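Local atomic coordinates of CELL division inhibitor (Pyrococcus furiosus, PDB entry 1G3Q), a protein that binds ADP with magnesium and, like other MinD proteins of the P-loop family, probably hydrolyses ATP as part of the machinery that places the division site. Residues 1-6 against 112-117; 21-26 against 227-232; 53-58 against 83-88; 75-80 against 209-214. All coordinates share one frame; numbering follows the deposited sequence.

Contact 1 of 4, residues 1-6 against 112-117; sequences MGRIIS and FDFILI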
loop_
_atom_site.group_PDB
_atom_site.type_symbol
_atom_site.label_atom_id
_atom_site.label_comp_id
_atom_site.label_asym_id
_atom_site.label_seq_id
_atom_site.Cartn_x
_atom_site.Cartn_y
_atom_site.Cartn_z
ATOM N N MET A 1 6.122 7.271 15.727
ATOM C CA MET A 1 7.123 6.394 15.047
ATOM C C MET A 1 7.598 7.021 13.738
ATOM O O MET A 1 8.795 7.081 13.467
ATOM C CB MET A 1 6.513 5.013 14.780
ATOM C CG MET A 1 6.215 4.226 16.051
ATOM S SD MET A 1 5.293 2.693 15.776
ATOM C CE MET A 1 6.619 1.583 15.201
ATOM N N GLY A 2 6.650 7.489 12.932
ATOM C CA GLY A 2 6.991 8.114 11.668
ATOM C C GLY A 2 7.632 7.199 10.641
ATOM O O GLY A 2 8.563 7.611 9.950
ATOM N N ARG A 3 7.153 5.963 10.535
ATOM C CA ARG A 3 7.696 5.024 9.557
ATOM C C ARG A 3 6.946 5.149 8.233
ATOM O O ARG A 3 5.736 4.908 8.168
ATOM C CB ARG A 3 7.586 3.582 10.060
ATOM C CG ARG A 3 8.490 3.255 11.240
ATOM C CD ARG A 3 8.246 1.839 11.743
ATOM N NE ARG A 3 8.578 0.820 10.749
ATOM C CZ ARG A 3 8.305 -0.473 10.894
ATOM N NH1 ARG A 3 7.696 -0.900 11.988
ATOM N NH2 ARG A 3 8.636 -1.339 9.947
ATOM N N ILE A 4 7.664 5.521 7.180
ATOM C CA ILE A 4 7.052 5.672 5.865
ATOM C C ILE A 4 7.363 4.433 5.034
ATOM O O ILE A 4 8.510 4.188 4.650
ATOM C CB ILE A 4 7.568 6.942 5.159
ATOM C CG1 ILE A 4 7.422 8.142 6.103
ATOM C CG2 ILE A 4 6.765 7.197 3.879
ATOM C CD1 ILE A 4 7.828 9.479 5.485
ATOM N N ILE A 5 6.326 3.650 4.765
ATOM C CA ILE A 5 6.471 2.410 4.024
ATOM C C ILE A 5 5.782 2.420 2.662
ATOM O O ILE A 5 4.573 2.648 2.566
ATOM C CB ILE A 5 5.894 1.237 4.838
ATOM C CG1 ILE A 5 6.500 1.234 6.248
ATOM C CG2 ILE A 5 6.163 -0.071 4.120
ATOM C CD1 ILE A 5 5.928 0.151 7.163
ATOM N N SER A 6 6.554 2.164 1.612
ATOM C CA SER A 6 6.003 2.119 0.264
ATOM C C SER A 6 5.515 0.703 -0.036
ATOM O O SER A 6 6.258 -0.267 0.129
ATOM C CB SER A 6 7.062 2.529 -0.764
ATOM O OG SER A 6 7.488 3.865 -0.553
ATOM N N PHE A 112 2.397 10.862 12.230
ATOM C CA PHE A 112 1.870 9.498 12.195
ATOM C C PHE A 112 2.906 8.459 12.599
ATOM O O PHE A 112 4.106 8.695 12.486
ATOM C CB PHE A 112 1.377 9.167 10.781
ATOM C CG PHE A 112 0.268 10.056 10.303
ATOM C CD1 PHE A 112 -1.056 9.773 10.627
ATOM C CD2 PHE A 112 0.550 11.206 9.574
ATOM C CE1 PHE A 112 -2.082 10.624 10.233
ATOM C CE2 PHE A 112 -0.472 12.068 9.174
ATOM C CZ PHE A 112 -1.791 11.776 9.507
ATOM N N ASP A 113 2.429 7.308 13.064
ATOM C CA ASP A 113 3.308 6.208 13.441
ATOM C C ASP A 113 3.674 5.452 12.170
ATOM O O ASP A 113 4.793 4.956 12.023
ATOM C CB ASP A 113 2.603 5.257 14.409
ATOM C CG ASP A 113 2.347 5.888 15.756
ATOM O OD1 ASP A 113 3.257 6.579 16.253
ATOM O OD2 ASP A 113 1.254 5.687 16.320
ATOM N N PHE A 114 2.713 5.376 11.254
ATOM C CA PHE A 114 2.898 4.695 9.982
ATOM C C PHE A 114 2.252 5.480 8.850
ATOM O O PHE A 114 1.131 5.977 8.985
ATOM C CB PHE A 114 2.254 3.305 10.013
ATOM C CG PHE A 114 3.023 2.290 10.802
ATOM C CD1 PHE A 114 4.078 1.591 10.219
ATOM C CD2 PHE A 114 2.694 2.028 12.128
ATOM C CE1 PHE A 114 4.794 0.640 10.947
ATOM C CE2 PHE A 114 3.403 1.081 12.864
ATOM C CZ PHE A 114 4.456 0.386 12.271
ATOM N N ILE A 115 2.972 5.606 7.745
ATOM C CA ILE A 115 2.439 6.260 6.562
ATOM C C ILE A 115 2.620 5.187 5.502
ATOM O O ILE A 115 3.744 4.851 5.126
ATOM C CB ILE A 115 3.223 7.536 6.180
ATOM C CG1 ILE A 115 3.076 8.583 7.290
ATOM C CG2 ILE A 115 2.696 8.095 4.857
ATOM C CD1 ILE A 115 3.749 9.914 6.999
ATOM N N LEU A 116 1.514 4.615 5.044
ATOM C CA LEU A 116 1.590 3.557 4.048
ATOM C C LEU A 116 1.221 4.124 2.684
ATOM O O LEU A 116 0.106 4.607 2.487
ATOM C CB LEU A 116 0.652 2.414 4.440
ATOM C CG LEU A 116 0.809 1.938 5.894
ATOM C CD1 LEU A 116 -0.159 0.790 6.174
ATOM C CD2 LEU A 116 2.253 1.483 6.138
ATOM N N ILE A 117 2.163 4.067 1.747
ATOM C CA ILE A 117 1.938 4.609 0.413
ATOM C C ILE A 117 1.546 3.552 -0.612
ATOM O O ILE A 117 2.335 2.667 -0.943
ATOM C CB ILE A 117 3.196 5.330 -0.125
ATOM C CG1 ILE A 117 3.765 6.279 0.934
ATOM C CG2 ILE A 117 2.837 6.108 -1.385
ATOM C CD1 ILE A 117 5.179 6.773 0.615
#

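Contact 2 of 4, residues 21-26 against 227-232; sequences ANLSVA and VKLAEE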
loop_
_atom_site.group_PDB
_atom_site.type_symbol
_atom_site.label_atom_id
_atom_site.label_comp_id
_atom_site.label_asym_id
_atom_site.label_seq_id
_atom_site.Cartn_x
_atom_site.Cartn_y
_atom_site.Cartn_z
ATOM N N ALA A 21 -4.745 -0.876 2.367
ATOM C CA ALA A 21 -5.977 -0.703 3.133
ATOM C C ALA A 21 -6.096 -1.641 4.337
ATOM O O ALA A 21 -6.371 -1.190 5.449
ATOM C CB ALA A 21 -7.188 -0.877 2.216
ATOM N N ASN A 22 -5.898 -2.940 4.125
ATOM C CA ASN A 22 -6.007 -3.889 5.231
ATOM C C ASN A 22 -4.924 -3.708 6.292
ATOM O O ASN A 22 -5.206 -3.787 7.488
ATOM C CB ASN A 22 -5.994 -5.332 4.716
ATOM C CG ASN A 22 -7.328 -5.745 4.110
ATOM O OD1 ASN A 22 -7.580 -5.535 2.922
ATOM N ND2 ASN A 22 -8.195 -6.318 4.934
ATOM N N LEU A 23 -3.689 -3.463 5.862
ATOM C CA LEU A 23 -2.598 -3.262 6.811
ATOM C C LEU A 23 -2.865 -1.999 7.633
ATOM O O LEU A 23 -2.620 -1.969 8.839
ATOM C CB LEU A 23 -1.257 -3.145 6.072
ATOM C CG LEU A 23 -0.001 -2.967 6.936
ATOM C CD1 LEU A 23 0.097 -4.101 7.958
ATOM C CD2 LEU A 23 1.230 -2.945 6.034
ATOM N N SER A 24 -3.373 -0.956 6.979
ATOM C CA SER A 24 -3.684 0.291 7.673
ATOM C C SER A 24 -4.672 0.055 8.811
ATOM O O SER A 24 -4.456 0.502 9.944
ATOM C CB SER A 24 -4.292 1.316 6.709
ATOM O OG SER A 24 -3.339 1.791 5.779
ATOM N N VAL A 25 -5.765 -0.638 8.501
ATOM C CA VAL A 25 -6.794 -0.915 9.491
ATOM C C VAL A 25 -6.277 -1.840 10.593
ATOM O O VAL A 25 -6.578 -1.634 11.770
ATOM C CB VAL A 25 -8.052 -1.534 8.831
ATOM C CG1 VAL A 25 -9.114 -1.813 9.888
ATOM C CG2 VAL A 25 -8.617 -0.571 7.781
ATOM N N ALA A 26 -5.503 -2.854 10.213
ATOM C CA ALA A 26 -4.946 -3.783 11.190
ATOM C C ALA A 26 -4.045 -3.029 12.173
ATOM O O ALA A 26 -4.159 -3.199 13.388
ATOM C CB ALA A 26 -4.154 -4.883 10.484
ATOM N N VAL A 227 -3.784 -9.567 9.925
ATOM C CA VAL A 227 -3.530 -9.228 11.321
ATOM C C VAL A 227 -2.108 -9.676 11.659
ATOM O O VAL A 227 -1.369 -8.956 12.328
ATOM C CB VAL A 227 -4.531 -9.924 12.273
ATOM C CG1 VAL A 227 -4.114 -9.702 13.724
ATOM C CG2 VAL A 227 -5.934 -9.362 12.053
ATOM N N LYS A 228 -1.730 -10.862 11.182
ATOM C CA LYS A 228 -0.388 -11.388 11.419
ATOM C C LYS A 228 0.649 -10.520 10.715
ATOM O O LYS A 228 1.723 -10.265 11.258
ATOM C CB LYS A 228 -0.274 -12.835 10.931
ATOM C CG LYS A 228 -1.078 -13.824 11.762
ATOM C CD LYS A 228 -0.792 -15.262 11.359
ATOM C CE LYS A 228 -1.590 -16.243 12.215
ATOM N NZ LYS A 228 -1.248 -17.668 11.918
ATOM N N LEU A 229 0.325 -10.059 9.508
ATOM C CA LEU A 229 1.244 -9.197 8.772
ATOM C C LEU A 229 1.504 -7.924 9.575
ATOM O O LEU A 229 2.645 -7.472 9.685
ATOM C CB LEU A 229 0.668 -8.816 7.401
ATOM C CG LEU A 229 1.541 -7.806 6.637
ATOM C CD1 LEU A 229 2.888 -8.451 6.299
ATOM C CD2 LEU A 229 0.844 -7.347 5.364
ATOM N N ALA A 230 0.442 -7.343 10.126
ATOM C CA ALA A 230 0.559 -6.124 10.918
ATOM C C ALA A 230 1.490 -6.367 12.101
ATOM O O ALA A 230 2.300 -5.513 12.452
ATOM C CB ALA A 230 -0.808 -5.684 11.412
ATOM N N GLU A 231 1.364 -7.542 12.710
ATOM C CA GLU A 231 2.203 -7.905 13.845
ATOM C C GLU A 231 3.662 -7.932 13.389
ATOM O O GLU A 231 4.536 -7.363 14.044
ATOM C CB GLU A 231 1.799 -9.282 14.377
ATOM C CG GLU A 231 2.369 -9.612 15.749
ATOM C CD GLU A 231 2.115 -11.052 16.156
ATOM O OE1 GLU A 231 1.012 -11.567 15.867
ATOM O OE2 GLU A 231 3.013 -11.665 16.772
ATOM N N GLU A 232 3.916 -8.585 12.257
ATOM C CA GLU A 232 5.269 -8.682 11.714
ATOM C C GLU A 232 5.868 -7.319 11.381
ATOM O O GLU A 232 7.030 -7.053 11.692
ATOM C CB GLU A 232 5.280 -9.554 10.456
ATOM C CG GLU A 232 5.081 -11.037 10.708
ATOM C CD GLU A 232 6.116 -11.610 11.665
ATOM O OE1 GLU A 232 7.314 -11.280 11.516
ATOM O OE2 GLU A 232 5.730 -12.396 12.558
#

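Contact 3 of 4, residues 53-58 against 83-88; sequences DDPDVT and VLPGAV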
loop_
_atom_site.group_PDB
_atom_site.type_symbol
_atom_site.label_atom_id
_atom_site.label_comp_id
_atom_site.label_asym_id
_atom_site.label_seq_id
_atom_site.Cartn_x
_atom_site.Cartn_y
_atom_site.Cartn_z
ATOM N N ASP A 53 -15.593 8.302 0.235
ATOM C CA ASP A 53 -15.926 8.509 -1.165
ATOM C C ASP A 53 -16.148 9.925 -1.665
ATOM O O ASP A 53 -16.238 10.135 -2.869
ATOM C CB ASP A 53 -17.168 7.683 -1.509
ATOM C CG ASP A 53 -17.226 6.369 -0.750
ATOM O OD1 ASP A 53 -16.210 5.640 -0.732
ATOM O OD2 ASP A 53 -18.293 6.061 -0.174
ATOM N N ASP A 54 -16.202 10.900 -0.770
ATOM C CA ASP A 54 -16.512 12.256 -1.197
ATOM C C ASP A 54 -15.498 13.387 -0.964
ATOM O O ASP A 54 -15.870 14.558 -1.014
ATOM C CB ASP A 54 -17.845 12.633 -0.546
ATOM C CG ASP A 54 -18.638 13.602 -1.369
ATOM O OD1 ASP A 54 -18.710 13.410 -2.603
ATOM O OD2 ASP A 54 -19.201 14.544 -0.781
ATOM N N PRO A 55 -14.211 13.067 -0.754
ATOM C CA PRO A 55 -13.249 14.150 -0.516
ATOM C C PRO A 55 -13.152 15.220 -1.606
ATOM O O PRO A 55 -12.957 14.909 -2.776
ATOM C CB PRO A 55 -11.934 13.400 -0.327
ATOM C CG PRO A 55 -12.083 12.253 -1.278
ATOM C CD PRO A 55 -13.511 11.794 -1.015
ATOM N N ASP A 56 -13.280 16.484 -1.211
ATOM C CA ASP A 56 -13.183 17.587 -2.164
ATOM C C ASP A 56 -11.733 17.963 -2.446
ATOM O O ASP A 56 -11.423 18.519 -3.502
ATOM C CB ASP A 56 -13.897 18.831 -1.639
ATOM C CG ASP A 56 -15.393 18.652 -1.537
ATOM O OD1 ASP A 56 -15.925 17.664 -2.081
ATOM O OD2 ASP A 56 -16.037 19.521 -0.918
ATOM N N VAL A 57 -10.850 17.678 -1.492
ATOM C CA VAL A 57 -9.437 18.012 -1.634
ATOM C C VAL A 57 -8.622 16.727 -1.613
ATOM O O VAL A 57 -8.788 15.896 -0.722
ATOM C CB VAL A 57 -8.963 18.928 -0.487
ATOM C CG1 VAL A 57 -7.538 19.389 -0.751
ATOM C CG2 VAL A 57 -9.899 20.125 -0.356
ATOM N N THR A 58 -7.735 16.575 -2.593
ATOM C CA THR A 58 -6.931 15.367 -2.698
ATOM C C THR A 58 -5.442 15.639 -2.838
ATOM O O THR A 58 -5.004 16.783 -2.949
ATOM C CB THR A 58 -7.348 14.541 -3.931
ATOM O OG1 THR A 58 -7.153 15.335 -5.107
ATOM C CG2 THR A 58 -8.817 14.131 -3.845
ATOM N N VAL A 83 -6.693 9.090 5.854
ATOM C CA VAL A 83 -6.360 8.891 4.455
ATOM C C VAL A 83 -6.047 10.193 3.727
ATOM O O VAL A 83 -6.605 11.252 4.033
ATOM C CB VAL A 83 -7.509 8.136 3.723
ATOM C CG1 VAL A 83 -8.794 8.945 3.796
ATOM C CG2 VAL A 83 -7.130 7.849 2.261
ATOM N N LEU A 84 -5.099 10.095 2.798
ATOM C CA LEU A 84 -4.678 11.197 1.934
ATOM C C LEU A 84 -5.122 10.621 0.592
ATOM O O LEU A 84 -4.377 9.899 -0.066
ATOM C CB LEU A 84 -3.151 11.364 1.983
ATOM C CG LEU A 84 -2.500 12.374 1.026
ATOM C CD1 LEU A 84 -3.280 13.663 1.032
ATOM C CD2 LEU A 84 -1.049 12.622 1.439
ATOM N N PRO A 85 -6.366 10.918 0.189
ATOM C CA PRO A 85 -6.982 10.442 -1.052
ATOM C C PRO A 85 -6.492 11.032 -2.361
ATOM O O PRO A 85 -5.930 12.115 -2.399
ATOM C CB PRO A 85 -8.457 10.738 -0.822
ATOM C CG PRO A 85 -8.383 12.085 -0.139
ATOM C CD PRO A 85 -7.246 11.895 0.864
ATOM N N GLY A 86 -6.722 10.292 -3.439
ATOM C CA GLY A 86 -6.341 10.757 -4.757
ATOM C C GLY A 86 -7.605 11.073 -5.538
ATOM O O GLY A 86 -8.659 10.493 -5.271
ATOM N N ALA A 87 -7.516 12.002 -6.482
ATOM C CA ALA A 87 -8.670 12.359 -7.298
ATOM C C ALA A 87 -8.759 11.330 -8.417
ATOM O O ALA A 87 -7.759 10.694 -8.755
ATOM C CB ALA A 87 -8.494 13.765 -7.884
ATOM N N VAL A 88 -9.949 11.154 -8.986
ATOM C CA VAL A 88 -10.119 10.194 -10.070
ATOM C C VAL A 88 -10.193 10.849 -11.451
ATOM O O VAL A 88 -9.851 10.219 -12.451
ATOM C CB VAL A 88 -11.398 9.336 -9.884
ATOM C CG1 VAL A 88 -11.310 8.523 -8.591
ATOM C CG2 VAL A 88 -12.623 10.231 -9.867
#

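Contact 4 of 4, residues 75-80 against 209-214; sequences MTQFDN and EGIPAV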
loop_
_atom_site.group_PDB
_atom_site.type_symbol
_atom_site.label_atom_id
_atom_site.label_comp_id
_atom_site.label_asym_id
_atom_site.label_seq_id
_atom_site.Cartn_x
_atom_site.Cartn_y
_atom_site.Cartn_z
ATOM N N MET A 75 -10.470 11.756 7.867
ATOM C CA MET A 75 -10.710 10.706 8.848
ATOM C C MET A 75 -11.305 9.559 8.044
ATOM O O MET A 75 -11.713 9.746 6.896
ATOM C CB MET A 75 -11.775 11.149 9.858
ATOM C CG MET A 75 -13.185 11.226 9.227
ATOM S SD MET A 75 -14.588 11.575 10.346
ATOM C CE MET A 75 -15.079 9.907 10.848
ATOM N N THR A 76 -11.346 8.376 8.645
ATOM C CA THR A 76 -11.978 7.221 8.023
ATOM C C THR A 76 -12.825 6.673 9.166
ATOM O O THR A 76 -12.707 7.143 10.299
ATOM C CB THR A 76 -10.977 6.132 7.589
ATOM O OG1 THR A 76 -10.437 5.490 8.750
ATOM C CG2 THR A 76 -9.851 6.736 6.760
ATOM N N GLN A 77 -13.671 5.692 8.884
ATOM C CA GLN A 77 -14.517 5.117 9.920
ATOM C C GLN A 77 -13.717 4.179 10.824
ATOM O O GLN A 77 -14.263 3.586 11.748
ATOM C CB GLN A 77 -15.663 4.341 9.275
ATOM C CG GLN A 77 -15.214 3.060 8.593
ATOM C CD GLN A 77 -16.233 2.546 7.602
ATOM O OE1 GLN A 77 -16.360 3.073 6.493
ATOM N NE2 GLN A 77 -16.975 1.522 7.998
ATOM N N PHE A 78 -12.421 4.057 10.561
ATOM C CA PHE A 78 -11.572 3.164 11.338
ATOM C C PHE A 78 -10.703 3.892 12.353
ATOM O O PHE A 78 -10.118 4.943 12.060
ATOM C CB PHE A 78 -10.706 2.342 10.381
ATOM C CG PHE A 78 -11.497 1.693 9.282
ATOM C CD1 PHE A 78 -12.316 0.605 9.551
ATOM C CD2 PHE A 78 -11.488 2.222 7.998
ATOM C CE1 PHE A 78 -13.120 0.053 8.560
ATOM C CE2 PHE A 78 -12.291 1.678 6.995
ATOM C CZ PHE A 78 -13.107 0.596 7.276
ATOM N N ASP A 79 -10.636 3.321 13.554
ATOM C CA ASP A 79 -9.851 3.895 14.638
ATOM C C ASP A 79 -8.396 4.083 14.266
ATOM O O ASP A 79 -7.734 3.141 13.827
ATOM C CB ASP A 79 -9.902 3.004 15.886
ATOM C CG ASP A 79 -11.243 3.044 16.580
ATOM O OD1 ASP A 79 -12.086 3.884 16.208
ATOM O OD2 ASP A 79 -11.444 2.239 17.510
ATOM N N ASN A 80 -7.913 5.307 14.451
ATOM C CA ASN A 80 -6.522 5.660 14.193
ATOM C C ASN A 80 -6.086 5.603 12.733
ATOM O O ASN A 80 -4.889 5.631 12.438
ATOM C CB ASN A 80 -5.606 4.766 15.037
ATOM C CG ASN A 80 -5.983 4.776 16.509
ATOM O OD1 ASN A 80 -6.100 5.837 17.122
ATOM N ND2 ASN A 80 -6.175 3.590 17.083
ATOM N N GLU A 209 -17.180 -3.544 -0.626
ATOM C CA GLU A 209 -17.938 -2.974 0.483
ATOM C C GLU A 209 -17.383 -1.634 0.960
ATOM O O GLU A 209 -18.105 -0.828 1.544
ATOM C CB GLU A 209 -17.937 -3.957 1.658
ATOM C CG GLU A 209 -18.756 -3.521 2.857
ATOM C CD GLU A 209 -20.237 -3.504 2.566
ATOM O OE1 GLU A 209 -20.675 -4.272 1.688
ATOM O OE2 GLU A 209 -20.967 -2.740 3.226
ATOM N N GLY A 210 -16.101 -1.390 0.716
ATOM C CA GLY A 210 -15.517 -0.146 1.187
ATOM C C GLY A 210 -15.095 -0.316 2.637
ATOM O O GLY A 210 -14.921 0.655 3.377
ATOM N N ILE A 211 -14.949 -1.571 3.048
ATOM C CA ILE A 211 -14.524 -1.908 4.405
ATOM C C ILE A 211 -13.557 -3.076 4.270
ATOM O O ILE A 211 -13.967 -4.182 3.915
ATOM C CB ILE A 211 -15.704 -2.370 5.286
ATOM C CG1 ILE A 211 -16.776 -1.278 5.364
ATOM C CG2 ILE A 211 -15.197 -2.702 6.688
ATOM C CD1 ILE A 211 -18.060 -1.736 6.081
ATOM N N PRO A 212 -12.262 -2.846 4.538
ATOM C CA PRO A 212 -11.262 -3.914 4.429
ATOM C C PRO A 212 -11.664 -5.180 5.175
ATOM O O PRO A 212 -12.139 -5.123 6.312
ATOM C CB PRO A 212 -10.005 -3.265 5.000
ATOM C CG PRO A 212 -10.164 -1.828 4.562
ATOM C CD PRO A 212 -11.626 -1.566 4.894
ATOM N N ALA A 213 -11.465 -6.321 4.522
ATOM C CA ALA A 213 -11.813 -7.613 5.094
ATOM C C ALA A 213 -11.293 -7.822 6.509
ATOM O O ALA A 213 -11.948 -8.478 7.321
ATOM C CB ALA A 213 -11.316 -8.732 4.187
ATOM N N VAL A 214 -10.127 -7.264 6.819
ATOM C CA VAL A 214 -9.559 -7.445 8.147
ATOM C C VAL A 214 -10.571 -7.045 9.217
ATOM O O VAL A 214 -10.593 -7.630 10.297
ATOM C CB VAL A 214 -8.233 -6.645 8.322
ATOM C CG1 VAL A 214 -8.504 -5.154 8.308
ATOM C CG2 VAL A 214 -7.544 -7.055 9.617
#

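Contact 1 of 4, residues 1-6 against 112-117
I4 and I5 run beside I115 and L116 as neighbouring parallel strands, the short axes 4.7 Å apart and 16° from parallel. The tight part is the strand pairing: R3 N bonds to D113 O, I115 N to R3 O, I5 N to I115 O (2.9 Å) and I117 N to I5 O. Side chains alternate between two buried layers. I4 and I115 lie alongside each other on one, where I4 CG2 also meets the CD1 methyl of I117 at 3.7 Å and I105 of helix 101-106 packs on all three. On the other, I5 CB rests on L116 CD2 at 3.9 Å, and R3 puts NH1 at the F114 ring edge, 3.4 Å from F114 CE1, with the guanidinium plane turned 53° from the ring; E136 and the carbonyl of I233 hold its charged end. These are two central strands of the P-loop NTPase sheet, and strand 114-118 leads on to D118, seen to bind a second magnesium ion in this protein, though not in this model. Looser is the solvent side, where the exposed M1 sends its amino group to D113 OD1 in a salt bridge of 3.0 Å, while D113 OD2 takes the amide of K33. With CG beside the backbone N (chi1 -67°) and the chain extended at chi2, M1 SD comes obliquely to the ring, 3.8 Å from F114 CE2, a Met-aromatic contact; the bend at chi3 brings CE to F114 CZ.

Contact 2 of 4, residues 21-26 against 227-232
Helix segments 21-26 and 227-232 cross steeply, at -70°, with their short axes 8.8 Å apart at the closest approach. Each keeps its own backbone hydrogen bonds, such as A26 N to N22 O and E231 N to V227 O, and none passes between them. The backbones come nearest at A26 and V227, whose CA atoms are 5.6 Å apart, and almost as near at L23 and A230. Small side chains make this approach possible. The CB methyls of A26 and A230 each point at the opposing helix and meet at 3.6 Å, with no longer chain between them. L23 supplies the one long branch from its side: with CG anti to the backbone N (chi1 -178°), its CD1 methyl reaches across and settles on A230, 3.6 Å from A230 CA. The same methyl lies 4.2 Å from L229 CG, and thus spans two successive residues of the other helix. V227 is at the solvent margin; its side chain leads off, and it is the CA of V227 that A26 CB approaches. The contact is wholly apolar and mostly buried. Helix 16-29, into which the P-loop runs, is thereby joined to the C-terminal helix 221-235. Further along the latter, I233 also packs on L23, which in turn touches L116 of strand 114-118, while V214 of helix 213-216 lies against both V25 and V227.

Contact 3 of 4, residues 53-58 against 83-88
P85, the first residue beyond the end of strand 81-84, opens the contact by sliding its ring past that of P55 in the opposite direction, with P55 CB 3.8 Å from P85 CG. The P85 carbonyl then faces T58, its O lying 3.2 Å from T58 CB, a van der Waals approach. At G86 the T58 methyl takes over: CG2 is 3.7 Å from G86 C, and the CA atoms of the two residues are 5.1 Å apart. A87 closes the walk with its CB 3.5 Å from T58 OG1. That hydroxyl sits between the backbone N and the carbonyl carbon (chi1 60°), from where it also caps helix 59-63 through a weak hydrogen bond to H60 N. An alanine at T58 would remove both branches, which would probably leave the N-cap without its hydroxyl and open a gap beside G86 and A87. Backbone bonding between P85 and L59 ties the same two pieces together. The contact thus fastens the loop between helices 46-49 and 59-63 to the C-terminal end of strand 81-84, with S47 of helix 46-49 and Y74 of strand 74-75 packing on both prolines.

Contact 4 of 4, residues 75-80 against 209-214
Two turns meet here: an ST turn in the connection between strands 74-75 and 81-84, and the Schellman motif that ends helix 201-209. In the first, T76 OG1 accepts the amide of F78 at 3.0 Å (155° at the hydrogen), which fixes the bend from which Q77 and F78 both point at the other segment. In the second, G210 is the C-prime residue, with I211 N bonded to G206 O and G210 N to T207 O; its positive phi (84°) turns the chain toward I211 and P212. F78 bridges the two. Its CZ lies 3.5 Å from P212 CD, approached obliquely from the opposite direction, and the CG2 methyl of I211 sits at the ring edge, in its plane, 3.9 Å from CE1. Set between its backbone N and carbonyl carbon (chi1 70°), Q77 CG lies over the centre of one ring face, 3.4 Å above the plane, the extended chain carrying the amide on to I211. There NE2 comes to 3.8 Å from I211 CG1 in a plain van der Waals contact, the two chains crossing nearly at right angles where Q77 is exposed to solvent. Replacing F78 with an alanine would take away the ring, and would probably open a gap beside P212 and I211 and leave the Q77 chain without its flat support. P212 also packs on N22 and V25 of helix 16-29. Two residues after the Schellman glycine, it is the N-cap of helix 213-216, in a short helix-to-helix connection packed against the 75-80 loop.

Contact 1 is the core of the sheet, and alone of the four is held by cross-segment hydrogen bonds and a salt bridge. Contact 2 is also mostly buried but purely apolar, joining two helices rather than strands; the two touch where L116 CD1 packs on L23 and S24. Contacts 3 and 4 rely on loops, prolines and van der Waals contacts, but contact 3 is only partly buried, whereas contact 4 is largely buried, with Q77 its exposed member; they meet through V83 CG1 and T76 CG2. Contact 4 adjoins contact 2 where V214 of helix 213-216 packs on V25 of helix 16-29. Contacts 1 and 3 reach the same sheet without touching, their centres about 19 Å apart.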